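Local coordinates for acetylated cis-Golgi protein, involved in ER-to-Golgi transport (Saccharomyces cerevisiae, PDB 6G8Y), which probably takes part in ER-to-Golgi vesicle transport, binding protein partners through a PDZ domain like that of its Golgi-stacking relative GRASP65, at residues F38-V43 and T71-I76; I18-E23 and F31-V36. All blocks are in the same frame, centred on the assembly; numbering follows the deposited sequence.

Contact 1 of 2, residues F38-V43 and T71-I76; sequences FNDDPV and TLKVNI
D40 and N75 each set CG anti to their own carbonyl carbon (chi1 -60° and -51°), bringing carboxylate and amide together where a tight hairpin of this PDZ domain docks against strand 71-78. The hairpin turns through a type I' beta turn from F38 to D41, closed by D41 N giving a hydrogen bond to F38 O at 3.1 Å, with F38 N bonding back to D41 O. Its two middle residues, N39 and D40, both have positive phi, a conformation that asparagine tolerates well and aspartate less readily; D40 is compensated by its polar bonds. The amide of N75 grips D40 twice: OD1 takes the backbone N of D40 at 3.0 Å, in the carbonyl plane on a lone pair, while ND2 gives a bond to D40 OD1 at 2.9 Å. That second donor arrives on the anti side of the carboxylate and out of its plane. D86, on strand 83-90, accepts another bond from ND2, so the amide cannot readily flip. K73 brings its chain obliquely across to D40 and sets NZ on the syn lone pair of D40 OD2 at 2.7 Å, a salt bridge that would probably stabilise the carboxylate as the anion. A lysine suits this place because its long stem can span from the strand to the turn while its ammonium group stays near solvent. On the other, apolar side F38 and V74 form an antiparallel non-hydrogen-bonded pair, and the F38 ring, met edge-to-face by F64 of helix 57-66, approaches L72 with CD1 3.8 Å from L72 CD2. Between these faces N39 N reaches K73 O at 2.8 Å, nearly straight at 170°, and one water accepts from K73 N while donating to N39 OD1, each 3.0 Å away.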
loop_
_atom_site.group_PDB
_atom_site.type_symbol
_atom_site.label_atom_id
_atom_site.label_comp_id
_atom_site.label_asym_id
_atom_site.label_seq_id
_atom_site.Cartn_x
_atom_site.Cartn_y
_atom_site.Cartn_z
ATOM N N PHE A 38 2.716 -4.841 -2.206
ATOM C CA PHE A 38 1.906 -6.015 -2.448
ATOM C C PHE A 38 2.854 -7.141 -2.756
ATOM O O PHE A 38 3.737 -6.955 -3.599
ATOM C CB PHE A 38 0.963 -5.818 -3.644
ATOM C CG PHE A 38 -0.092 -4.749 -3.436
ATOM C CD1 PHE A 38 -1.032 -4.890 -2.434
ATOM C CD2 PHE A 38 -0.198 -3.635 -4.280
ATOM C CE1 PHE A 38 -2.003 -3.938 -2.238
ATOM C CE2 PHE A 38 -1.198 -2.685 -4.088
ATOM C CZ PHE A 38 -2.085 -2.837 -3.064
ATOM N N ASN A 39 2.718 -8.283 -2.073
ATOM C CA ASN A 39 3.554 -9.446 -2.379
ATOM C C ASN A 39 5.061 -9.108 -2.328
ATOM O O ASN A 39 5.824 -9.588 -3.162
ATOM C CB ASN A 39 3.128 -9.990 -3.763
ATOM C CG ASN A 39 3.678 -11.371 -4.063
ATOM O OD1 ASN A 39 3.831 -12.193 -3.173
ATOM N ND2 ASN A 39 3.956 -11.636 -5.340
ATOM N N ASP A 40 5.455 -8.270 -1.362
ATOM C CA ASP A 40 6.831 -7.849 -1.072
ATOM C C ASP A 40 7.524 -6.983 -2.132
ATOM O O ASP A 40 8.739 -6.805 -2.081
ATOM C CB ASP A 40 7.706 -9.066 -0.695
ATOM C CG ASP A 40 7.183 -9.792 0.524
ATOM O OD1 ASP A 40 6.773 -9.114 1.490
ATOM O OD2 ASP A 40 7.187 -11.037 0.523
ATOM N N ASP A 41 6.756 -6.399 -3.049
ATOM C CA ASP A 41 7.249 -5.381 -3.976
ATOM C C ASP A 41 6.529 -4.063 -3.662
ATOM O O ASP A 41 5.335 -4.077 -3.312
ATOM C CB ASP A 41 6.942 -5.754 -5.421
ATOM C CG ASP A 41 7.492 -7.113 -5.819
ATOM O OD1 ASP A 41 8.664 -7.389 -5.519
ATOM O OD2 ASP A 41 6.740 -7.894 -6.439
ATOM N N PRO A 42 7.198 -2.912 -3.843
ATOM C CA PRO A 42 6.506 -1.662 -3.585
ATOM C C PRO A 42 5.263 -1.479 -4.447
ATOM O O PRO A 42 5.159 -2.008 -5.567
ATOM C CB PRO A 42 7.554 -0.591 -3.963
ATOM C CG PRO A 42 8.844 -1.297 -3.726
ATOM C CD PRO A 42 8.603 -2.680 -4.230
ATOM N N VAL A 43 4.335 -0.693 -3.932
ATOM C CA VAL A 43 3.168 -0.309 -4.722
ATOM C C VAL A 43 3.682 0.441 -5.975
ATOM O O VAL A 43 4.472 1.365 -5.854
ATOM C CB VAL A 43 2.217 0.587 -3.906
ATOM C CG1 VAL A 43 1.058 1.081 -4.762
ATOM C CG2 VAL A 43 1.693 -0.147 -2.676
ATOM N N THR A 71 -4.859 -15.875 -1.476
ATOM C CA THR A 71 -4.555 -14.814 -0.562
ATOM C C THR A 71 -3.498 -13.914 -1.150
ATOM O O THR A 71 -2.468 -14.376 -1.663
ATOM C CB THR A 71 -4.010 -15.425 0.754
ATOM O OG1 THR A 71 -4.999 -16.342 1.216
ATOM C CG2 THR A 71 -3.747 -14.319 1.723
ATOM N N LEU A 72 -3.722 -12.601 -1.036
ATOM C CA LEU A 72 -2.680 -11.610 -1.352
ATOM C C LEU A 72 -2.081 -11.099 -0.042
ATOM O O LEU A 72 -2.835 -10.695 0.877
ATOM C CB LEU A 72 -3.295 -10.434 -2.123
ATOM C CG LEU A 72 -2.381 -9.243 -2.423
ATOM C CD1 LEU A 72 -1.308 -9.634 -3.402
ATOM C CD2 LEU A 72 -3.173 -8.046 -2.948
ATOM N N LYS A 73 -0.753 -11.059 -0.003
ATOM C CA LYS A 73 0.004 -10.447 1.073
ATOM C C LYS A 73 0.134 -8.962 0.816
ATOM O O LYS A 73 0.598 -8.535 -0.236
ATOM C CB LYS A 73 1.379 -11.086 1.154
ATOM C CG LYS A 73 2.220 -10.713 2.346
ATOM C CD LYS A 73 3.348 -11.755 2.422
ATOM C CE LYS A 73 4.614 -11.209 2.960
ATOM N NZ LYS A 73 5.722 -12.108 2.547
ATOM N N VAL A 74 -0.288 -8.179 1.799
ATOM C CA VAL A 74 -0.295 -6.722 1.750
ATOM C C VAL A 74 0.731 -6.248 2.770
ATOM O O VAL A 74 0.623 -6.568 3.965
ATOM C CB VAL A 74 -1.700 -6.193 2.103
ATOM C CG1 VAL A 74 -1.763 -4.676 2.061
ATOM C CG2 VAL A 74 -2.716 -6.819 1.145
ATOM N N ASN A 75 1.716 -5.495 2.305
ATOM C CA ASN A 75 2.767 -4.945 3.156
ATOM C C ASN A 75 2.361 -3.598 3.686
ATOM O O ASN A 75 2.084 -2.681 2.899
ATOM C CB ASN A 75 4.095 -4.831 2.402
ATOM C CG ASN A 75 4.480 -6.122 1.703
ATOM O OD1 ASN A 75 4.480 -6.181 0.492
ATOM N ND2 ASN A 75 4.810 -7.177 2.477
ATOM N N ILE A 76 2.361 -3.465 5.019
ATOM C CA ILE A 76 1.882 -2.263 5.675
ATOM C C ILE A 76 2.998 -1.572 6.426
ATOM O O ILE A 76 3.867 -2.230 6.980
ATOM C CB ILE A 76 0.718 -2.623 6.608
ATOM C CG1 ILE A 76 -0.497 -2.971 5.717
ATOM C CG2 ILE A 76 0.386 -1.498 7.582
ATOM C CD1 ILE A 76 -1.657 -3.501 6.487
HETATM O O HOH W 1 1.008 -12.292 -2.102
#

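Contact 2 of 2, residues I18-E23 and F31-V36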
loop_
_atom_site.group_PDB
_atom_site.type_symbol
_atom_site.label_atom_id
_atom_site.label_comp_id
_atom_site.label_asym_id
_atom_site.label_seq_id
_atom_site.Cartn_x
_atom_site.Cartn_y
_atom_site.Cartn_z
ATOM N N ILE A 18 -2.812 4.215 -0.979
ATOM C CA ILE A 18 -3.713 3.167 -0.541
ATOM C C ILE A 18 -3.428 2.920 0.937
ATOM O O ILE A 18 -2.255 2.886 1.370
ATOM C CB ILE A 18 -3.517 1.894 -1.380
ATOM C CG1 ILE A 18 -3.588 2.253 -2.872
ATOM C CG2 ILE A 18 -4.564 0.837 -1.007
ATOM C CD1 ILE A 18 -3.251 1.154 -3.847
ATOM N N VAL A 19 -4.492 2.787 1.721
ATOM C CA VAL A 19 -4.375 2.514 3.159
ATOM C C VAL A 19 -5.164 1.271 3.554
ATOM O O VAL A 19 -6.060 0.865 2.812
ATOM C CB VAL A 19 -4.842 3.725 3.999
ATOM C CG1 VAL A 19 -3.953 4.929 3.671
ATOM C CG2 VAL A 19 -6.320 4.042 3.767
ATOM N N TRP A 20 -4.839 0.699 4.715
ATOM C CA TRP A 20 -5.556 -0.422 5.325
ATOM C C TRP A 20 -6.388 0.137 6.465
ATOM O O TRP A 20 -5.826 0.729 7.384
ATOM C CB TRP A 20 -4.547 -1.432 5.896
ATOM C CG TRP A 20 -5.163 -2.590 6.580
ATOM C CD1 TRP A 20 -5.553 -2.655 7.875
ATOM C CD2 TRP A 20 -5.454 -3.858 6.001
ATOM N NE1 TRP A 20 -6.072 -3.886 8.143
ATOM C CE2 TRP A 20 -6.050 -4.644 7.007
ATOM C CE3 TRP A 20 -5.315 -4.390 4.725
ATOM C CZ2 TRP A 20 -6.464 -5.945 6.781
ATOM C CZ3 TRP A 20 -5.725 -5.683 4.498
ATOM C CH2 TRP A 20 -6.304 -6.441 5.518
ATOM N N VAL A 21 -7.691 -0.079 6.454
ATOM C CA VAL A 21 -8.575 0.474 7.485
ATOM C C VAL A 21 -9.264 -0.683 8.158
ATOM O O VAL A 21 -9.790 -1.564 7.504
ATOM C CB VAL A 21 -9.608 1.465 6.903
ATOM C CG1 VAL A 21 -8.939 2.642 6.231
ATOM C CG2 VAL A 21 -10.557 0.800 5.908
ATOM N N ASP A 22 -9.245 -0.710 9.478
ATOM C CA ASP A 22 -9.962 -1.757 10.172
ATOM C C ASP A 22 -11.341 -1.209 10.506
ATOM O O ASP A 22 -11.677 -0.057 10.201
ATOM C CB ASP A 22 -9.150 -2.296 11.369
ATOM C CG ASP A 22 -9.255 -1.441 12.610
ATOM O OD1 ASP A 22 -9.477 -0.226 12.500
ATOM O OD2 ASP A 22 -9.109 -2.001 13.717
ATOM N N GLU A 23 -12.138 -2.022 11.164
ATOM C CA GLU A 23 -13.537 -1.691 11.356
ATOM C C GLU A 23 -13.697 -0.484 12.292
ATOM O O GLU A 23 -14.686 0.214 12.196
ATOM C CB GLU A 23 -14.326 -2.901 11.884
ATOM C CG GLU A 23 -13.988 -4.245 11.229
ATOM C CD GLU A 23 -12.796 -4.970 11.857
ATOM O OE1 GLU A 23 -12.594 -4.855 13.089
ATOM O OE2 GLU A 23 -12.041 -5.649 11.120
ATOM N N PHE A 31 -4.870 4.996 14.256
ATOM C CA PHE A 31 -3.899 4.133 13.559
ATOM C C PHE A 31 -3.910 4.509 12.085
ATOM O O PHE A 31 -4.982 4.633 11.494
ATOM C CB PHE A 31 -4.259 2.650 13.693
ATOM C CG PHE A 31 -4.051 2.084 15.075
ATOM C CD1 PHE A 31 -2.803 2.162 15.698
ATOM C CD2 PHE A 31 -5.096 1.443 15.748
ATOM C CE1 PHE A 31 -2.607 1.634 16.969
ATOM C CE2 PHE A 31 -4.905 0.909 17.019
ATOM C CZ PHE A 31 -3.658 1.005 17.631
ATOM N N PHE A 32 -2.725 4.679 11.496
ATOM C CA PHE A 32 -2.605 5.130 10.097
ATOM C C PHE A 32 -1.715 4.181 9.316
ATOM O O PHE A 32 -0.501 4.339 9.251
ATOM C CB PHE A 32 -2.097 6.561 10.086
ATOM C CG PHE A 32 -2.947 7.470 10.910
ATOM C CD1 PHE A 32 -4.204 7.842 10.460
ATOM C CD2 PHE A 32 -2.528 7.888 12.176
ATOM C CE1 PHE A 32 -5.021 8.652 11.236
ATOM C CE2 PHE A 32 -3.334 8.706 12.953
ATOM C CZ PHE A 32 -4.582 9.087 12.484
ATOM N N ASP A 33 -2.353 3.168 8.752
ATOM C CA ASP A 33 -1.678 2.012 8.175
ATOM C C ASP A 33 -1.637 2.200 6.659
ATOM O O ASP A 33 -2.633 1.984 5.969
ATOM C CB ASP A 33 -2.429 0.734 8.532
ATOM C CG ASP A 33 -2.263 0.319 9.994
ATOM O OD1 ASP A 33 -1.249 0.668 10.619
ATOM O OD2 ASP A 33 -3.151 -0.405 10.506
ATOM N N TYR A 34 -0.481 2.601 6.144
ATOM C CA TYR A 34 -0.313 2.791 4.704
ATOM C C TYR A 34 0.054 1.458 4.068
ATOM O O TYR A 34 0.845 0.696 4.622
ATOM C CB TYR A 34 0.827 3.765 4.420
ATOM C CG TYR A 34 0.451 5.192 4.601
ATOM C CD1 TYR A 34 -0.256 5.862 3.600
ATOM C CD2 TYR A 34 0.829 5.895 5.736
ATOM C CE1 TYR A 34 -0.587 7.190 3.722
ATOM C CE2 TYR A 34 0.489 7.239 5.877
ATOM C CZ TYR A 34 -0.214 7.876 4.858
ATOM O OH TYR A 34 -0.555 9.200 4.957
ATOM N N ILE A 35 -0.520 1.187 2.892
ATOM C CA ILE A 35 -0.040 0.089 2.066
ATOM C C ILE A 35 1.221 0.542 1.362
ATOM O O ILE A 35 1.197 1.481 0.571
ATOM C CB ILE A 35 -1.052 -0.330 0.984
ATOM C CG1 ILE A 35 -2.405 -0.668 1.578
ATOM C CG2 ILE A 35 -0.511 -1.499 0.187
ATOM C CD1 ILE A 35 -2.317 -1.531 2.783
ATOM N N VAL A 36 2.315 -0.147 1.653
ATOM C CA VAL A 36 3.603 0.144 1.021
ATOM C C VAL A 36 4.038 -0.906 -0.001
ATOM O O VAL A 36 4.934 -0.662 -0.809
ATOM C CB VAL A 36 4.694 0.417 2.087
ATOM C CG1 VAL A 36 4.333 1.678 2.862
ATOM C CG2 VAL A 36 4.911 -0.752 3.026
HETATM O O HOH W 2 -0.048 3.429 -1.036
#
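I35 meets I18 and W20 at the edge of the PDZ domain's antiparallel sheet, where the short strand 19-20 lies beside strand 33-38. The tight half of the contact is built on I35. Its CG1 stands anti to the carbonyl carbon (chi1 -55°), which places that branch 3.7 Å from CG2 of I18 and lets CD1 reach CB of W20 at 3.8 Å. An isoleucine fits because its longer branch is enough to touch both neighbours and a beta-branched residue suits an extended strand, while V74 of strand 71-78 packs against the same side chain. With an alanine here, the CG1 and CD1 contacts would go, which would probably leave a gap between I18 CG2 and W20 CB, with W20 resting on I76 alone of its two isoleucine neighbours. D33 lies farther along, its CB 3.6 Å from W20 O; its carboxylate is buried but has a salt bridge to R85 and a weak hydrogen bond from S78, so an acid is tolerated. The indole of W20 extends beyond the segment toward I76, R85 and E87. The opposite side is looser. V19 and Y34 form an antiparallel non-hydrogen-bonded pair whose side chains leave the interface, touching chiefly where V19 CG1 lies alongside Y34 CD1 at 3.8 Å. V19 is exposed, and a molecule of 1,2-ethanediol sits near the Y34 side chain. Between the two sides the backbones are joined by only two direct hydrogen bonds: I35 N to I18 O at 2.9 Å, and W20 N to D33 O at 2.8 Å, nearly along the C=O axis. A water extends the ladder at its end, accepting from I18 N at 2.9 Å and donating to I35 O at 2.8 Å.

In the fold
Both contacts belong to one antiparallel sheet and lie on the two sides of strand 33-38: contact 2 adds the short edge strand, while contact 1 brings the turn after this strand against strand 71-78. Their centres are 13 Å apart, yet they meet directly, V74 CG1 resting on I35 CD1 and N75 O probably accepting from V36 N. Each is partly buried. Contact 1 separates its chemistry sharply, with aromatic and aliphatic side chains facing helix 57-66 and charged or amide groups gathered at the exposed turn. Contact 2 relies on aliphatic packing and backbone bonds, and its buried acid finds its charge partner in strand 83-90.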